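Local coordinates for regulatory protein RecX (Lactobacillus reuteri, PDB 3D5L) that probably modulates the activity of the recombinase RecA, as a member of the RecX family of regulatory proteins, at residues Thr56-Tyr70 and Lys84-Ile98. Sequence-based numbering, arbitrary orientation.
Sequences TADQQAKAYSRMLDY and KLKEIDTPEEFVEPI
Gln60 lies against Phe94 and Tyr64 against Ile98 where the axes of helix 56-70 and helix 92-98 approach to 10.5 Å at 56°. The Phe94 ring is sandwiched: Gln60 CB stands 4.0 Å from the ring centroid, almost on the normal, Pro91 CB covers the opposite face near the rim, and Thr56 CG2 meets the edge. Extended from chi1 (-172°) onward, Gln60 carries its amide past the ring, OE1 3.2 Å from Phe94 CD1, and turns NE2 to Pro97 CB. Ile98 is a knob among Gln60, Ala63, Tyr64 and Met67, its CD1 3.7 Å from Ala63 CB. Met67 folds back at chi2 (-49°), which brings CG and SD onto Leu85 CD2 and CE onto Lys84 CD. At the far end Lys84 CG sits over the centre of the Tyr70 ring, 3.3 Å from its centroid, a CH-pi contact; a serine in place of Tyr70 would probably take the ring face away from Lys84 CG and CE, leaving that chain against Met67 but freer to turn. A Schellman motif at Asp89 ends helix 78-87, and Thr90 OG1 and Thr90 N both hydrogen-bond to Leu85 O. Thus helix 48-71, whose Ala57 and Ala61 pack on helix 32-37 beside the N-terminal sheet, meets helices 78-87 and 92-104 here, within the first three-helix domain of RecX.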
loop_
_atom_site.group_PDB
_atom_site.type_symbol
_atom_site.label_atom_id
_atom_site.label_comp_id
_atom_site.label_asym_id
_atom_site.label_seq_id
_atom_site.Cartn_x
_atom_site.Cartn_y
_atom_site.Cartn_z
ATOM N N THR A 56 -5.157 25.282 5.642
ATOM C CA THR A 56 -5.696 24.060 5.043
ATOM C C THR A 56 -4.613 23.314 4.265
ATOM O O THR A 56 -4.531 22.085 4.317
ATOM C CB THR A 56 -6.863 24.357 4.063
ATOM O OG1 THR A 56 -7.853 25.171 4.713
ATOM C CG2 THR A 56 -7.512 23.055 3.609
ATOM N N ALA A 57 -3.795 24.061 3.533
ATOM C CA ALA A 57 -2.720 23.459 2.756
ATOM C C ALA A 57 -1.704 22.819 3.700
ATOM O O ALA A 57 -1.227 21.718 3.439
ATOM C CB ALA A 57 -2.045 24.509 1.888
ATOM N N ASP A 58 -1.384 23.502 4.799
ATOM C CA ASP A 58 -0.430 22.972 5.777
ATOM C C ASP A 58 -1.005 21.725 6.457
ATOM O O ASP A 58 -0.256 20.832 6.847
ATOM C CB ASP A 58 -0.091 24.027 6.842
ATOM C CG ASP A 58 0.991 23.554 7.817
ATOM O OD1 ASP A 58 2.109 23.218 7.359
ATOM O OD2 ASP A 58 0.729 23.511 9.043
ATOM N N GLN A 59 -2.331 21.651 6.588
ATOM C CA GLN A 59 -2.944 20.478 7.206
ATOM C C GLN A 59 -2.739 19.300 6.267
ATOM O O GLN A 59 -2.559 18.169 6.710
ATOM C CB GLN A 59 -4.449 20.668 7.411
ATOM C CG GLN A 59 -4.862 21.900 8.217
ATOM C CD GLN A 59 -6.376 22.129 8.187
ATOM O OE1 GLN A 59 -6.863 23.200 8.566
ATOM N NE2 GLN A 59 -7.124 21.119 7.733
ATOM N N GLN A 60 -2.781 19.568 4.965
ATOM C CA GLN A 60 -2.606 18.509 3.978
ATOM C C GLN A 60 -1.138 18.114 3.911
ATOM O O GLN A 60 -0.821 16.931 3.895
ATOM C CB GLN A 60 -3.090 18.958 2.595
ATOM C CG GLN A 60 -3.104 17.823 1.565
ATOM C CD GLN A 60 -3.653 18.247 0.211
ATOM O OE1 GLN A 60 -4.753 18.796 0.113
ATOM N NE2 GLN A 60 -2.886 17.990 -0.841
ATOM N N ALA A 61 -0.254 19.108 3.898
ATOM C CA ALA A 61 1.185 18.860 3.840
ATOM C C ALA A 61 1.626 18.004 5.024
ATOM O O ALA A 61 2.517 17.167 4.894
ATOM C CB ALA A 61 1.956 20.185 3.824
ATOM N N LYS A 62 0.992 18.211 6.176
ATOM C CA LYS A 62 1.311 17.439 7.376
ATOM C C LYS A 62 0.901 15.969 7.239
ATOM O O LYS A 62 1.606 15.079 7.715
ATOM C CB LYS A 62 0.608 18.038 8.592
ATOM C CG LYS A 62 0.995 19.472 8.874
ATOM C CD LYS A 62 2.147 19.568 9.837
ATOM C CE LYS A 62 1.623 19.611 11.250
ATOM N NZ LYS A 62 0.633 20.711 11.350
ATOM N N ALA A 63 -0.231 15.709 6.593
ATOM C CA ALA A 63 -0.693 14.326 6.435
ATOM C C ALA A 63 0.238 13.642 5.442
ATOM O O ALA A 63 0.551 12.457 5.555
ATOM C CB ALA A 63 -2.139 14.297 5.931
ATOM N N TYR A 64 0.693 14.415 4.472
ATOM C CA TYR A 64 1.600 13.898 3.478
ATOM C C TYR A 64 2.889 13.455 4.166
ATOM O O TYR A 64 3.384 12.358 3.909
ATOM C CB TYR A 64 1.903 14.977 2.440
ATOM C CG TYR A 64 2.834 14.495 1.359
ATOM C CD1 TYR A 64 2.396 13.580 0.393
ATOM C CD2 TYR A 64 4.157 14.927 1.313
ATOM C CE1 TYR A 64 3.259 13.106 -0.599
ATOM C CE2 TYR A 64 5.028 14.459 0.328
ATOM C CZ TYR A 64 4.566 13.552 -0.626
ATOM O OH TYR A 64 5.411 13.130 -1.622
ATOM N N SER A 65 3.425 14.313 5.038
ATOM C CA SER A 65 4.658 14.014 5.778
ATOM C C SER A 65 4.515 12.724 6.559
ATOM O O SER A 65 5.415 11.887 6.562
ATOM C CB SER A 65 4.985 15.134 6.770
ATOM O OG SER A 65 5.179 16.358 6.101
ATOM N N ARG A 66 3.385 12.569 7.244
ATOM C CA ARG A 66 3.152 11.357 8.019
ATOM C C ARG A 66 3.071 10.105 7.127
ATOM O O ARG A 66 3.458 9.020 7.557
ATOM C CB ARG A 66 1.888 11.509 8.851
ATOM C CG ARG A 66 1.985 12.631 9.866
ATOM C CD ARG A 66 0.990 12.428 10.987
ATOM N NE ARG A 66 1.075 11.067 11.514
ATOM C CZ ARG A 66 0.343 10.611 12.525
ATOM N NH1 ARG A 66 -0.529 11.413 13.126
ATOM N NH2 ARG A 66 0.461 9.349 12.913
ATOM N N MET A 67 2.563 10.234 5.897
ATOM C CA MET A 67 2.528 9.068 5.022
ATOM C C MET A 67 3.986 8.766 4.631
ATOM O O MET A 67 4.329 7.614 4.376
ATOM C CB MET A 67 1.674 9.313 3.762
ATOM C CG MET A 67 0.154 9.381 4.006
ATOM S SD MET A 67 -0.493 7.975 5.008
ATOM C CE MET A 67 -0.160 8.543 6.718
ATOM N N LEU A 68 4.837 9.799 4.601
ATOM C CA LEU A 68 6.252 9.602 4.272
ATOM C C LEU A 68 6.932 8.784 5.357
ATOM O O LEU A 68 7.813 7.982 5.065
ATOM C CB LEU A 68 6.999 10.939 4.115
ATOM C CG LEU A 68 6.617 11.799 2.913
ATOM C CD1 LEU A 68 7.639 12.923 2.745
ATOM C CD2 LEU A 68 6.551 10.921 1.655
ATOM N N ASP A 69 6.536 9.002 6.609
ATOM C CA ASP A 69 7.098 8.248 7.729
ATOM C C ASP A 69 6.508 6.826 7.706
ATOM O O ASP A 69 7.185 5.861 8.014
ATOM C CB ASP A 69 6.751 8.903 9.077
ATOM C CG ASP A 69 7.319 10.308 9.222
ATOM O OD1 ASP A 69 8.463 10.546 8.777
ATOM O OD2 ASP A 69 6.626 11.177 9.811
ATOM N N TYR A 70 5.234 6.720 7.344
ATOM C CA TYR A 70 4.535 5.443 7.278
ATOM C C TYR A 70 5.179 4.520 6.249
ATOM O O TYR A 70 5.341 3.316 6.468
ATOM C CB TYR A 70 3.060 5.690 6.925
ATOM C CG TYR A 70 2.226 4.437 6.802
ATOM C CD1 TYR A 70 2.177 3.501 7.843
ATOM C CD2 TYR A 70 1.483 4.176 5.644
ATOM C CE1 TYR A 70 1.412 2.344 7.735
ATOM C CE2 TYR A 70 0.708 3.011 5.529
ATOM C CZ TYR A 70 0.687 2.105 6.583
ATOM O OH TYR A 70 -0.046 0.945 6.489
ATOM N N LYS A 84 -4.750 4.065 5.878
ATOM C CA LYS A 84 -3.939 4.782 6.855
ATOM C C LYS A 84 -4.379 6.237 7.020
ATOM O O LYS A 84 -4.395 6.762 8.124
ATOM C CB LYS A 84 -2.472 4.752 6.428
ATOM C CG LYS A 84 -1.504 4.466 7.557
ATOM C CD LYS A 84 -1.254 5.637 8.469
ATOM C CE LYS A 84 -0.401 5.169 9.655
ATOM N NZ LYS A 84 -0.019 6.240 10.604
ATOM N N LEU A 85 -4.711 6.892 5.912
ATOM C CA LEU A 85 -5.144 8.278 5.969
ATOM C C LEU A 85 -6.476 8.324 6.681
ATOM O O LEU A 85 -6.749 9.251 7.445
ATOM C CB LEU A 85 -5.267 8.858 4.564
ATOM C CG LEU A 85 -3.914 9.127 3.903
ATOM C CD1 LEU A 85 -4.106 9.408 2.427
ATOM C CD2 LEU A 85 -3.222 10.290 4.616
ATOM N N LYS A 86 -7.306 7.318 6.417
ATOM C CA LYS A 86 -8.605 7.220 7.064
ATOM C C LYS A 86 -8.383 6.990 8.562
ATOM O O LYS A 86 -9.059 7.592 9.397
ATOM C CB LYS A 86 -9.419 6.064 6.466
ATOM C CG LYS A 86 -9.947 6.327 5.054
ATOM C CD LYS A 86 -10.878 5.213 4.572
ATOM C CE LYS A 86 -11.837 5.716 3.468
ATOM N NZ LYS A 86 -11.605 5.115 2.113
ATOM N N GLU A 87 -7.419 6.134 8.899
ATOM C CA GLU A 87 -7.115 5.839 10.300
ATOM C C GLU A 87 -6.778 7.088 11.131
ATOM O O GLU A 87 -7.203 7.200 12.283
ATOM C CB GLU A 87 -5.962 4.826 10.392
ATOM C CG GLU A 87 -5.594 4.404 11.816
ATOM C CD GLU A 87 -4.584 3.249 11.860
ATOM O OE1 GLU A 87 -4.909 2.146 11.360
ATOM O OE2 GLU A 87 -3.464 3.443 12.406
ATOM N N ILE A 88 -6.019 8.024 10.570
ATOM C CA ILE A 88 -5.676 9.226 11.333
ATOM C C ILE A 88 -6.618 10.384 11.003
ATOM O O ILE A 88 -6.254 11.558 11.090
ATOM C CB ILE A 88 -4.199 9.662 11.102
ATOM C CG1 ILE A 88 -3.983 10.094 9.655
ATOM C CG2 ILE A 88 -3.268 8.511 11.454
ATOM C CD1 ILE A 88 -2.610 10.720 9.401
ATOM N N ASP A 89 -7.838 10.014 10.624
ATOM C CA ASP A 89 -8.903 10.940 10.277
ATOM C C ASP A 89 -8.488 12.119 9.398
ATOM O O ASP A 89 -8.593 13.281 9.788
ATOM C CB ASP A 89 -9.575 11.452 11.551
ATOM C CG ASP A 89 -10.891 12.150 11.267
ATOM O OD1 ASP A 89 -11.739 11.570 10.544
ATOM O OD2 ASP A 89 -11.077 13.277 11.770
ATOM N N THR A 90 -8.034 11.816 8.194
ATOM C CA THR A 90 -7.627 12.857 7.273
ATOM C C THR A 90 -8.860 13.332 6.509
ATOM O O THR A 90 -9.702 12.522 6.114
ATOM C CB THR A 90 -6.582 12.316 6.279
ATOM O OG1 THR A 90 -5.444 11.838 7.006
ATOM C CG2 THR A 90 -6.138 13.397 5.316
ATOM N N PRO A 91 -9.001 14.658 6.314
ATOM C CA PRO A 91 -10.169 15.140 5.572
ATOM C C PRO A 91 -10.246 14.376 4.247
ATOM O O PRO A 91 -9.226 14.158 3.585
ATOM C CB PRO A 91 -9.866 16.618 5.404
ATOM C CG PRO A 91 -9.210 16.936 6.724
ATOM C CD PRO A 91 -8.251 15.784 6.901
ATOM N N GLU A 92 -11.453 13.959 3.875
ATOM C CA GLU A 92 -11.661 13.174 2.661
ATOM C C GLU A 92 -11.259 13.878 1.370
ATOM O O GLU A 92 -11.019 13.227 0.347
ATOM C CB GLU A 92 -13.124 12.730 2.588
ATOM C CG GLU A 92 -13.404 11.650 1.557
ATOM C CD GLU A 92 -12.487 10.435 1.701
ATOM O OE1 GLU A 92 -12.404 9.843 2.811
ATOM O OE2 GLU A 92 -11.856 10.068 0.684
ATOM N N GLU A 93 -11.178 15.203 1.406
ATOM C CA GLU A 93 -10.790 15.933 0.208
ATOM C C GLU A 93 -9.266 15.877 0.025
ATOM O O GLU A 93 -8.755 16.264 -1.024
ATOM C CB GLU A 93 -11.268 17.396 0.272
ATOM C CG GLU A 93 -10.701 18.196 1.442
ATOM C CD GLU A 93 -11.655 18.264 2.616
ATOM O OE1 GLU A 93 -12.418 17.289 2.817
ATOM O OE2 GLU A 93 -11.636 19.289 3.342
ATOM N N PHE A 94 -8.547 15.395 1.041
ATOM C CA PHE A 94 -7.084 15.296 0.953
ATOM C C PHE A 94 -6.602 13.942 0.439
ATOM O O PHE A 94 -5.483 13.833 -0.067
ATOM C CB PHE A 94 -6.399 15.512 2.317
ATOM C CG PHE A 94 -6.655 16.847 2.942
ATOM C CD1 PHE A 94 -7.097 17.923 2.185
ATOM C CD2 PHE A 94 -6.406 17.041 4.295
ATOM C CE1 PHE A 94 -7.283 19.163 2.760
ATOM C CE2 PHE A 94 -6.590 18.287 4.880
ATOM C CZ PHE A 94 -7.029 19.349 4.110
ATOM N N VAL A 95 -7.435 12.917 0.595
ATOM C CA VAL A 95 -7.081 11.562 0.188
ATOM C C VAL A 95 -6.550 11.446 -1.238
ATOM O O VAL A 95 -5.378 11.117 -1.451
ATOM C CB VAL A 95 -8.287 10.592 0.333
ATOM C CG1 VAL A 95 -7.875 9.185 -0.081
ATOM C CG2 VAL A 95 -8.797 10.598 1.763
ATOM N N GLU A 96 -7.421 11.705 -2.207
ATOM C CA GLU A 96 -7.061 11.607 -3.615
ATOM C C GLU A 96 -5.841 12.460 -3.994
ATOM O O GLU A 96 -4.989 11.997 -4.744
ATOM C CB GLU A 96 -8.276 11.970 -4.490
ATOM C CG GLU A 96 -8.195 11.466 -5.933
ATOM C CD GLU A 96 -7.945 9.956 -6.037
ATOM O OE1 GLU A 96 -8.720 9.163 -5.440
ATOM O OE2 GLU A 96 -6.967 9.564 -6.721
ATOM N N PRO A 97 -5.752 13.718 -3.501
ATOM C CA PRO A 97 -4.595 14.562 -3.834
ATOM C C PRO A 97 -3.283 13.964 -3.311
ATOM O O PRO A 97 -2.276 13.955 -4.010
ATOM C CB PRO A 97 -4.928 15.902 -3.163
ATOM C CG PRO A 97 -6.420 15.934 -3.219
ATOM C CD PRO A 97 -6.788 14.515 -2.822
ATOM N N ILE A 98 -3.302 13.467 -2.077
ATOM C CA ILE A 98 -2.117 12.856 -1.473
ATOM C C ILE A 98 -1.747 11.562 -2.199
ATOM O O ILE A 98 -0.574 11.315 -2.452
ATOM C CB ILE A 98 -2.351 12.595 0.055
ATOM C CG1 ILE A 98 -2.264 13.925 0.810
ATOM C CG2 ILE A 98 -1.344 11.579 0.612
ATOM C CD1 ILE A 98 -2.521 13.819 2.291
#